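PDB 1RWZ: DNA polymerase sliding clamp from Archaeoglobus fulgidus, which forms a homotrimeric ring that encircles DNA and probably tethers DNA polymerase and other proteins to it during high-speed replication. Local coordinates for residues I67-M71 / D72-D76; A109-D112 / P113-R117; I27-E31 / K32-S36; G8-L11 / K12-R16. One frame throughout, in Å; residues are numbered along the deposited sequence.

The four contacts are local ones in the N-terminal half of the subunit. Strand 24-30, which enters interaction 3, is the sheet neighbour of strand 65-70, which leads into interaction 1, and the two are joined where I67 O lies 2.8 Å from I27 N. Interaction 2, at the start of the connector between the two domains, touches the same strand from its other edge, with G68 O 2.8 Å from I111 N. Interaction 4 lies in helix 8-19 and packs against the helix of interaction 1, T15 CG2 being 3.5 Å from F75 CA. Interactions 2 and 4 are the most distant pair, about 21 Å between centres.

Interaction 1. Residues I67-M71 / D72-D76; sequences IGVDM and DRIFD
A strand-to-helix junction with an aspartate N-cap is built here: D70 ends strand 65-70 and its side chain receives the backbone N-H of R73 in the first turn of helix 71-78. The bond from R73 N to D70 OD1 is 3.1 Å long and its donor stands well above the carboxylate plane, 58° out of it. With chi1 at -178°, D70 places CG opposite its own N and beside its carbonyl carbon, folding the carboxylate back over the helix start. Main-chain bonds take over from there: I74 N gives a nearly straight bond to D70 O (3.2 Å), and F75 N a more bent one to M71 O (2.9 Å). The other carboxylate oxygen, OD2, faces the extended R73 side chain and forms a rather long salt bridge to NE (3.5 Å), the two flat groups being turned 59° apart. A water bridges the same two groups, donating to D70 OD2 and accepting from R73 NE at 2.7 Å in each case, at the guanidinium edge and in its plane. R73 NH1 goes on to a salt bridge with D170 of the second subunit, tying the helix start to the trimer interface. On the inner side V69 and I74 cross at about a right angle, V69 CG1 pressing on I74 CG1 at a tight 3.4 Å. The positive end of the helix, together with R73, probably steadies the negative charge of D70. Such a side-chain bond to the third residue of a helix is the hallmark of the aspartate N-cap.

Interaction 2. Residues A109-D112 / P113-R117; sequences ALID and PSAIR
D112 and P113 meet at a turn on the subunit surface, and with I111 they carry most of the contact. The carbonyl of D112 accepts from A115 N at 2.8 Å, a bent bond (139° at the hydrogen) whose donor stands 49° above the carbonyl plane, in keeping with the tight winding of a 3-10 turn. The D112 side chain leaves its CA trans to N (chi1 173°), which brings the carboxylate over the first residues of the turn. Its OD1 rests on CD of P113 at 3.3 Å and its OD2 on CB of S114 at 3.4 Å, contacts with carbon; the hydrogen bond that joins the two segments is the main-chain one. P113, having no N-H to offer, suits the first place of the 3-10 segment 113-115, and its ring crosses the D112 side chain at about a right angle. The chain here has just left strand 104-109 and enters the long interdomain connector that leads to strand 129-134, the loop beside which partner proteins commonly dock in relatives of this family. I111 turns its CG2 branch to CG1 of the buried I116 at 4.0 Å, the two side chains crossing nearly at right angles; CB of A115 lies a little farther from the same methyl, at 4.4 Å. The turn is prolonged by I116 N, which bonds to P113 O at 3.1 Å. Beyond it, R117 is fastened to the body of the domain, its O bonded to R26 NH1 and its NH2 to N43 OD1.

Interaction 3. Residues I27-E31 / K32-S36; sequences IHFLE and KGLHS
H28 sets its CG opposite the carbonyl carbon (chi1 -55°) while H35 sets its own opposite the backbone N (chi1 177°), and the two imidazoles come to lie side by side on one face of the hairpin, pointing the same way. Their CD2 atoms are 4.0 Å apart, that of H28 lying at the edge of the H35 ring. Beneath them the pair is antiparallel and hydrogen-bonded: H28 N to H35 O at 2.8 Å, nearly in line with the carbonyl, and H35 N to H28 O at 2.9 Å. The opposite face carries F29 and L34, a non-hydrogen-bonded pair, and L34 CG packs on I27 CG2 at 3.8 Å. A type I turn from L30 to G33 closes the hairpin, L30 N bonding to G33 O at 2.8 Å. K32 holds CG between its N and carbonyl carbon and bends three times, so that CE comes back over L30 CB at a snug 3.5 Å. Both rings have polar partners outside the two segments: H28 ND1 has T66 and NE2 has E119, while H35 ND1 has D50 and NE2 has R37 NE of its own strand. As R37 NE is a donor, H35 NE2 must accept, which implies that H35 probably keeps its proton on ND1, toward D50, and stays neutral.

Interaction 4. Residues G8-L11 / K12-R16; sequences GELL and KTVTR
T15 grips the carbonyl of L11 twice: its N-H bonds to L11 O at 2.9 Å and its hydroxyl OG1 donates to the same oxygen at 2.7 Å, the two arriving from opposite faces of the carbonyl plane. A chi1 of -67° turns OG1 back beside its own N, over the preceding turn, where it also touches L11 CD1 at 3.5 Å. One turn earlier, K12 N makes an almost straight bond to G8 O, while CG of K12 lies against the same oxygen at 3.1 Å. On the outer side E9 and T13 run alongside each other, joined by a water that donates to E9 OE2 (2.7 Å) and is hydrogen-bonded to T13 OG1 (2.8 Å). On the side facing the sheet, CD1 of L10 meets CG2 of V14 at 4.1 Å, both leaning on I51 and A232. T15 packs against M71, I74 and F75 of helix 71-78, and K12 NZ reaches round to bond with the carbonyls of S78, at the end of that helix, and I81 just beyond. In rings of this family the helices line the central channel through which DNA passes, and helix 8-19 is one of these. The pair of hydrogen bonds on L11 O implies that the buried T15 hydroxyl is satisfied within its own helix, so a polar group can sit in the apolar seam between two helices.

Interaction 1. Residues I67-M71 / D72-D76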
loop_
_atom_site.group_PDB
_atom_site.type_symbol
_atom_site.label_atom_id
_atom_site.label_comp_id
_atom_site.label_asym_id
_atom_site.label_seq_id
_atom_site.Cartn_x
_atom_site.Cartn_y
_atom_site.Cartn_z
ATOM N N ILE A 67 -5.805 -1.519 -36.368
ATOM C CA ILE A 67 -4.945 -2.617 -35.943
ATOM C C ILE A 67 -5.650 -3.428 -34.862
ATOM O O ILE A 67 -6.540 -2.921 -34.177
ATOM C CB ILE A 67 -3.583 -2.112 -35.387
ATOM C CG1 ILE A 67 -3.813 -1.167 -34.201
ATOM C CG2 ILE A 67 -2.793 -1.420 -36.492
ATOM C CD1 ILE A 67 -2.535 -0.764 -33.484
ATOM N N GLY A 68 -5.270 -4.696 -34.740
ATOM C CA GLY A 68 -5.848 -5.560 -33.727
ATOM C C GLY A 68 -4.829 -5.673 -32.613
ATOM O O GLY A 68 -3.678 -6.020 -32.863
ATOM N N VAL A 69 -5.243 -5.400 -31.382
ATOM C CA VAL A 69 -4.314 -5.431 -30.264
ATOM C C VAL A 69 -4.706 -6.329 -29.097
ATOM O O VAL A 69 -5.871 -6.381 -28.694
ATOM C CB VAL A 69 -4.101 -3.999 -29.713
ATOM C CG1 VAL A 69 -3.038 -4.002 -28.631
ATOM C CG2 VAL A 69 -3.711 -3.064 -30.840
ATOM N N ASP A 70 -3.717 -7.040 -28.562
ATOM C CA ASP A 70 -3.923 -7.898 -27.403
ATOM C C ASP A 70 -3.868 -6.923 -26.232
ATOM O O ASP A 70 -2.786 -6.497 -25.818
ATOM C CB ASP A 70 -2.784 -8.910 -27.271
ATOM C CG ASP A 70 -2.976 -9.861 -26.104
ATOM O OD1 ASP A 70 -3.504 -9.435 -25.052
ATOM O OD2 ASP A 70 -2.585 -11.041 -26.232
ATOM N N MET A 71 -5.030 -6.560 -25.704
ATOM C CA MET A 71 -5.090 -5.609 -24.607
ATOM C C MET A 71 -4.500 -6.100 -23.288
ATOM O O MET A 71 -4.000 -5.296 -22.505
ATOM C CB MET A 71 -6.532 -5.142 -24.401
ATOM C CG MET A 71 -7.116 -4.433 -25.615
ATOM S SD MET A 71 -6.082 -3.076 -26.221
ATOM C CE MET A 71 -6.322 -1.886 -24.926
ATOM N N ASP A 72 -4.556 -7.403 -23.026
ATOM C CA ASP A 72 -3.978 -7.909 -21.784
ATOM C C ASP A 72 -2.474 -7.635 -21.793
ATOM O O ASP A 72 -1.903 -7.232 -20.780
ATOM C CB ASP A 72 -4.215 -9.414 -21.621
ATOM C CG ASP A 72 -5.672 -9.759 -21.376
ATOM O OD1 ASP A 72 -6.357 -9.008 -20.649
ATOM O OD2 ASP A 72 -6.126 -10.795 -21.899
ATOM N N ARG A 73 -1.837 -7.846 -22.943
ATOM C CA ARG A 73 -0.399 -7.617 -23.068
ATOM C C ARG A 73 -0.014 -6.150 -22.923
ATOM O O ARG A 73 0.891 -5.818 -22.158
ATOM C CB ARG A 73 0.117 -8.135 -24.410
ATOM C CG ARG A 73 0.156 -9.642 -24.520
ATOM C CD ARG A 73 0.829 -10.072 -25.816
ATOM N NE ARG A 73 0.889 -11.524 -25.952
ATOM C CZ ARG A 73 1.590 -12.326 -25.154
ATOM N NH1 ARG A 73 2.302 -11.823 -24.155
ATOM N NH2 ARG A 73 1.572 -13.638 -25.355
ATOM N N ILE A 74 -0.690 -5.273 -23.662
ATOM C CA ILE A 74 -0.386 -3.850 -23.581
ATOM C C ILE A 74 -0.598 -3.368 -22.151
ATOM O O ILE A 74 0.160 -2.543 -21.644
ATOM C CB ILE A 74 -1.275 -3.013 -24.539
ATOM C CG1 ILE A 74 -1.017 -3.423 -25.990
ATOM C CG2 ILE A 74 -0.977 -1.525 -24.365
ATOM C CD1 ILE A 74 0.421 -3.256 -26.440
ATOM N N PHE A 75 -1.627 -3.893 -21.493
ATOM C CA PHE A 75 -1.902 -3.499 -20.122
ATOM C C PHE A 75 -0.765 -3.958 -19.215
ATOM O O PHE A 75 -0.306 -3.214 -18.351
ATOM C CB PHE A 75 -3.220 -4.106 -19.637
ATOM C CG PHE A 75 -3.588 -3.707 -18.237
ATOM C CD1 PHE A 75 -3.654 -2.364 -17.880
ATOM C CD2 PHE A 75 -3.875 -4.670 -17.276
ATOM C CE1 PHE A 75 -4.001 -1.984 -16.586
ATOM C CE2 PHE A 75 -4.224 -4.299 -15.981
ATOM C CZ PHE A 75 -4.288 -2.953 -15.637
ATOM N N ASP A 76 -0.312 -5.188 -19.420
ATOM C CA ASP A 76 0.770 -5.726 -18.610
ATOM C C ASP A 76 2.023 -4.874 -18.801
ATOM O O ASP A 76 2.658 -4.470 -17.829
ATOM C CB ASP A 76 1.039 -7.181 -18.996
ATOM C CG ASP A 76 1.963 -7.881 -18.019
ATOM O OD1 ASP A 76 1.850 -7.622 -16.801
ATOM O OD2 ASP A 76 2.792 -8.701 -18.465
HETATM O O HOH W 1 -0.782 -11.710 -28.071
#

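Interaction 2. Residues A109-D112 / P113-R117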
loop_
_atom_site.group_PDB
_atom_site.type_symbol
_atom_site.label_atom_id
_atom_site.label_comp_id
_atom_site.label_asym_id
_atom_site.label_seq_id
_atom_site.Cartn_x
_atom_site.Cartn_y
_atom_site.Cartn_z
ATOM N N ALA A 109 3.392 -8.548 -31.387
ATOM C CA ALA A 109 2.741 -8.966 -32.613
ATOM C C ALA A 109 1.298 -8.489 -32.588
ATOM O O ALA A 109 0.603 -8.634 -31.582
ATOM C CB ALA A 109 2.791 -10.485 -32.743
ATOM N N LEU A 110 0.857 -7.903 -33.692
ATOM C CA LEU A 110 -0.511 -7.425 -33.797
ATOM C C LEU A 110 -1.424 -8.598 -34.130
ATOM O O LEU A 110 -0.960 -9.656 -34.567
ATOM C CB LEU A 110 -0.610 -6.352 -34.883
ATOM C CG LEU A 110 0.075 -5.030 -34.525
ATOM C CD1 LEU A 110 0.062 -4.095 -35.723
ATOM C CD2 LEU A 110 -0.643 -4.398 -33.339
ATOM N N ILE A 111 -2.717 -8.411 -33.906
ATOM C CA ILE A 111 -3.708 -9.444 -34.178
ATOM C C ILE A 111 -4.483 -9.060 -35.430
ATOM O O ILE A 111 -4.734 -7.882 -35.672
ATOM C CB ILE A 111 -4.713 -9.571 -33.016
ATOM C CG1 ILE A 111 -3.975 -9.892 -31.718
ATOM C CG2 ILE A 111 -5.740 -10.655 -33.324
ATOM C CD1 ILE A 111 -4.872 -9.881 -30.503
ATOM N N ASP A 112 -4.853 -10.049 -36.233
ATOM C CA ASP A 112 -5.623 -9.766 -37.435
ATOM C C ASP A 112 -6.963 -9.206 -36.966
ATOM O O ASP A 112 -7.708 -9.878 -36.256
ATOM C CB ASP A 112 -5.822 -11.048 -38.249
ATOM C CG ASP A 112 -6.750 -10.850 -39.430
ATOM O OD1 ASP A 112 -6.647 -9.802 -40.103
ATOM O OD2 ASP A 112 -7.576 -11.750 -39.690
ATOM N N PRO A 113 -7.275 -7.957 -37.342
ATOM C CA PRO A 113 -8.531 -7.305 -36.951
ATOM C C PRO A 113 -9.768 -8.178 -37.158
ATOM O O PRO A 113 -10.700 -8.152 -36.355
ATOM C CB PRO A 113 -8.550 -6.054 -37.825
ATOM C CG PRO A 113 -7.104 -5.725 -37.956
ATOM C CD PRO A 113 -6.486 -7.078 -38.222
ATOM N N SER A 114 -9.760 -8.956 -38.235
ATOM C CA SER A 114 -10.880 -9.831 -38.564
ATOM C C SER A 114 -11.078 -10.948 -37.545
ATOM O O SER A 114 -12.198 -11.415 -37.333
ATOM C CB SER A 114 -10.669 -10.438 -39.951
ATOM O OG SER A 114 -10.503 -9.423 -40.926
ATOM N N ALA A 115 -9.988 -11.378 -36.920
ATOM C CA ALA A 115 -10.046 -12.443 -35.927
ATOM C C ALA A 115 -10.683 -11.945 -34.635
ATOM O O ALA A 115 -11.052 -12.736 -33.765
ATOM C CB ALA A 115 -8.646 -12.970 -35.652
ATOM N N ILE A 116 -10.806 -10.627 -34.517
ATOM C CA ILE A 116 -11.396 -10.013 -33.335
ATOM C C ILE A 116 -12.905 -9.869 -33.522
ATOM O O ILE A 116 -13.383 -9.681 -34.640
ATOM C CB ILE A 116 -10.778 -8.620 -33.076
ATOM C CG1 ILE A 116 -9.270 -8.760 -32.850
ATOM C CG2 ILE A 116 -11.440 -7.965 -31.869
ATOM C CD1 ILE A 116 -8.560 -7.446 -32.578
ATOM N N ARG A 117 -13.646 -9.966 -32.424
ATOM C CA ARG A 117 -15.097 -9.848 -32.473
ATOM C C ARG A 117 -15.539 -8.630 -33.273
ATOM O O ARG A 117 -15.019 -7.530 -33.084
ATOM C CB ARG A 117 -15.672 -9.763 -31.059
ATOM C CG ARG A 117 -17.155 -9.441 -31.041
ATOM C CD ARG A 117 -17.720 -9.425 -29.635
ATOM N NE ARG A 117 -19.117 -8.994 -29.639
ATOM C CZ ARG A 117 -19.899 -8.981 -28.565
ATOM N NH1 ARG A 117 -19.426 -9.378 -27.390
ATOM N NH2 ARG A 117 -21.155 -8.564 -28.667
#

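Interaction 3. Residues I27-E31 / K32-S36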
loop_
_atom_site.group_PDB
_atom_site.type_symbol
_atom_site.label_atom_id
_atom_site.label_comp_id
_atom_site.label_asym_id
_atom_site.label_seq_id
_atom_site.Cartn_x
_atom_site.Cartn_y
_atom_site.Cartn_z
ATOM N N ILE A 27 -8.106 -1.079 -32.743
ATOM C CA ILE A 27 -7.736 0.307 -32.479
ATOM C C ILE A 27 -7.653 1.022 -33.817
ATOM O O ILE A 27 -6.891 0.622 -34.697
ATOM C CB ILE A 27 -6.365 0.413 -31.783
ATOM C CG1 ILE A 27 -6.361 -0.427 -30.503
ATOM C CG2 ILE A 27 -6.052 1.877 -31.489
ATOM C CD1 ILE A 27 -7.437 -0.069 -29.522
ATOM N N HIS A 28 -8.442 2.078 -33.966
ATOM C CA HIS A 28 -8.470 2.839 -35.204
ATOM C C HIS A 28 -7.667 4.123 -35.090
ATOM O O HIS A 28 -7.892 4.925 -34.182
ATOM C CB HIS A 28 -9.912 3.216 -35.563
ATOM C CG HIS A 28 -10.847 2.050 -35.644
ATOM N ND1 HIS A 28 -10.966 1.267 -36.772
ATOM C CD2 HIS A 28 -11.696 1.525 -34.729
ATOM C CE1 HIS A 28 -11.847 0.308 -36.548
ATOM N NE2 HIS A 28 -12.304 0.442 -35.317
ATOM N N PHE A 29 -6.723 4.309 -36.004
ATOM C CA PHE A 29 -5.947 5.534 -36.037
ATOM C C PHE A 29 -6.553 6.324 -37.185
ATOM O O PHE A 29 -6.274 6.062 -38.360
ATOM C CB PHE A 29 -4.468 5.252 -36.287
ATOM C CG PHE A 29 -3.754 4.714 -35.085
ATOM C CD1 PHE A 29 -3.793 3.357 -34.784
ATOM C CD2 PHE A 29 -3.077 5.572 -34.225
ATOM C CE1 PHE A 29 -3.168 2.861 -33.639
ATOM C CE2 PHE A 29 -2.449 5.088 -33.078
ATOM C CZ PHE A 29 -2.493 3.731 -32.785
ATOM N N LEU A 30 -7.412 7.274 -36.832
ATOM C CA LEU A 30 -8.104 8.100 -37.814
ATOM C C LEU A 30 -7.440 9.459 -37.957
ATOM O O LEU A 30 -6.624 9.848 -37.127
ATOM C CB LEU A 30 -9.560 8.287 -37.388
ATOM C CG LEU A 30 -10.309 7.016 -36.973
ATOM C CD1 LEU A 30 -11.689 7.395 -36.463
ATOM C CD2 LEU A 30 -10.407 6.056 -38.150
ATOM N N GLU A 31 -7.792 10.186 -39.010
ATOM C CA GLU A 31 -7.210 11.501 -39.218
ATOM C C GLU A 31 -7.488 12.403 -38.015
ATOM O O GLU A 31 -6.640 13.207 -37.624
ATOM C CB GLU A 31 -7.774 12.141 -40.489
ATOM C CG GLU A 31 -7.326 11.456 -41.774
ATOM C CD GLU A 31 -5.827 11.584 -42.028
ATOM O OE1 GLU A 31 -5.328 10.926 -42.968
ATOM O OE2 GLU A 31 -5.147 12.338 -41.298
ATOM N N LYS A 32 -8.666 12.243 -37.421
ATOM C CA LYS A 32 -9.071 13.056 -36.277
ATOM C C LYS A 32 -8.514 12.578 -34.934
ATOM O O LYS A 32 -8.580 13.305 -33.937
ATOM C CB LYS A 32 -10.601 13.114 -36.205
ATOM C CG LYS A 32 -11.264 11.808 -35.769
ATOM C CD LYS A 32 -12.473 11.451 -36.640
ATOM C CE LYS A 32 -12.076 10.629 -37.875
ATOM N NZ LYS A 32 -11.104 11.307 -38.786
ATOM N N GLY A 33 -7.971 11.364 -34.904
ATOM C CA GLY A 33 -7.417 10.838 -33.665
ATOM C C GLY A 33 -7.645 9.348 -33.489
ATOM O O GLY A 33 -8.049 8.655 -34.425
ATOM N N LEU A 34 -7.388 8.852 -32.283
ATOM C CA LEU A 34 -7.556 7.435 -31.983
ATOM C C LEU A 34 -8.969 7.114 -31.511
ATOM O O LEU A 34 -9.565 7.860 -30.733
ATOM C CB LEU A 34 -6.533 7.011 -30.920
ATOM C CG LEU A 34 -6.496 5.552 -30.451
ATOM C CD1 LEU A 34 -5.118 5.249 -29.879
ATOM C CD2 LEU A 34 -7.578 5.298 -29.408
ATOM N N HIS A 35 -9.507 5.997 -31.996
ATOM C CA HIS A 35 -10.844 5.560 -31.620
ATOM C C HIS A 35 -10.862 4.053 -31.392
ATOM O O HIS A 35 -10.202 3.308 -32.113
ATOM C CB HIS A 35 -11.850 5.900 -32.723
ATOM C CG HIS A 35 -13.237 5.410 -32.441
ATOM N ND1 HIS A 35 -14.082 6.033 -31.546
ATOM C CD2 HIS A 35 -13.911 4.328 -32.900
ATOM C CE1 HIS A 35 -15.213 5.357 -31.466
ATOM N NE2 HIS A 35 -15.135 4.317 -32.277
ATOM N N SER A 36 -11.608 3.612 -30.385
ATOM C CA SER A 36 -11.739 2.186 -30.093
ATOM C C SER A 36 -13.026 1.945 -29.316
ATOM O O SER A 36 -13.357 2.694 -28.400
ATOM C CB SER A 36 -10.545 1.677 -29.281
ATOM O OG SER A 36 -10.611 0.266 -29.116
#

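Interaction 4. Residues G8-L11 / K12-R16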
loop_
_atom_site.group_PDB
_atom_site.type_symbol
_atom_site.label_atom_id
_atom_site.label_comp_id
_atom_site.label_asym_id
_atom_site.label_seq_id
_atom_site.Cartn_x
_atom_site.Cartn_y
_atom_site.Cartn_z
ATOM N N GLY A 8 2.556 8.843 -20.756
ATOM C CA GLY A 8 2.380 7.512 -20.204
ATOM C C GLY A 8 1.024 7.357 -19.543
ATOM O O GLY A 8 0.364 6.325 -19.694
ATOM N N GLU A 9 0.594 8.384 -18.813
ATOM C CA GLU A 9 -0.695 8.331 -18.138
ATOM C C GLU A 9 -1.828 8.157 -19.143
ATOM O O GLU A 9 -2.790 7.430 -18.884
ATOM C CB GLU A 9 -0.922 9.601 -17.307
ATOM C CG GLU A 9 -2.262 9.628 -16.580
ATOM C CD GLU A 9 -2.476 10.895 -15.768
ATOM O OE1 GLU A 9 -1.932 11.953 -16.151
ATOM O OE2 GLU A 9 -3.209 10.836 -14.755
ATOM N N LEU A 10 -1.720 8.813 -20.293
ATOM C CA LEU A 10 -2.770 8.694 -21.300
ATOM C C LEU A 10 -2.872 7.254 -21.790
ATOM O O LEU A 10 -3.966 6.687 -21.863
ATOM C CB LEU A 10 -2.491 9.636 -22.473
ATOM C CG LEU A 10 -3.525 9.704 -23.603
ATOM C CD1 LEU A 10 -4.926 9.957 -23.035
ATOM C CD2 LEU A 10 -3.127 10.816 -24.561
ATOM N N LEU A 11 -1.738 6.645 -22.110
ATOM C CA LEU A 11 -1.764 5.264 -22.590
ATOM C C LEU A 11 -2.241 4.295 -21.504
ATOM O O LEU A 11 -3.069 3.416 -21.758
ATOM C CB LEU A 11 -0.375 4.845 -23.085
ATOM C CG LEU A 11 -0.239 3.403 -23.605
ATOM C CD1 LEU A 11 -1.281 3.127 -24.674
ATOM C CD2 LEU A 11 1.149 3.197 -24.173
ATOM N N LYS A 12 -1.727 4.463 -20.292
ATOM C CA LYS A 12 -2.089 3.579 -19.183
ATOM C C LYS A 12 -3.577 3.630 -18.851
ATOM O O LYS A 12 -4.223 2.594 -18.653
ATOM C CB LYS A 12 -1.265 3.943 -17.939
ATOM C CG LYS A 12 0.241 3.699 -18.108
ATOM C CD LYS A 12 1.077 4.394 -17.026
ATOM C CE LYS A 12 0.875 3.795 -15.638
ATOM N NZ LYS A 12 1.468 2.432 -15.516
ATOM N N THR A 13 -4.123 4.837 -18.803
ATOM C CA THR A 13 -5.529 5.011 -18.469
ATOM C C THR A 13 -6.485 4.468 -19.522
ATOM O O THR A 13 -7.457 3.786 -19.183
ATOM C CB THR A 13 -5.835 6.499 -18.190
ATOM O OG1 THR A 13 -5.146 6.896 -16.999
ATOM C CG2 THR A 13 -7.330 6.721 -17.993
ATOM N N VAL A 14 -6.215 4.747 -20.793
ATOM C CA VAL A 14 -7.083 4.267 -21.861
ATOM C C VAL A 14 -6.963 2.750 -22.018
ATOM O O VAL A 14 -7.942 2.064 -22.321
ATOM C CB VAL A 14 -6.753 4.967 -23.192
ATOM C CG1 VAL A 14 -7.532 4.337 -24.326
ATOM C CG2 VAL A 14 -7.110 6.454 -23.085
ATOM N N THR A 15 -5.762 2.227 -21.805
ATOM C CA THR A 15 -5.549 0.787 -21.903
ATOM C C THR A 15 -6.336 0.108 -20.789
ATOM O O THR A 15 -7.024 -0.893 -21.015
ATOM C CB THR A 15 -4.043 0.441 -21.773
ATOM O OG1 THR A 15 -3.343 0.953 -22.914
ATOM C CG2 THR A 15 -3.837 -1.070 -21.706
ATOM N N ARG A 16 -6.252 0.661 -19.585
ATOM C CA ARG A 16 -6.968 0.096 -18.447
ATOM C C ARG A 16 -8.481 0.152 -18.652
ATOM O O ARG A 16 -9.198 -0.777 -18.273
ATOM C CB ARG A 16 -6.608 0.836 -17.159
ATOM C CG ARG A 16 -7.312 0.280 -15.927
ATOM C CD ARG A 16 -6.831 0.943 -14.651
ATOM N NE ARG A 16 -7.482 0.381 -13.470
ATOM C CZ ARG A 16 -7.212 0.754 -12.222
ATOM N NH1 ARG A 16 -6.302 1.693 -11.993
ATOM N NH2 ARG A 16 -7.845 0.185 -11.203
HETATM O O HOH W 2 -4.981 8.781 -14.984
#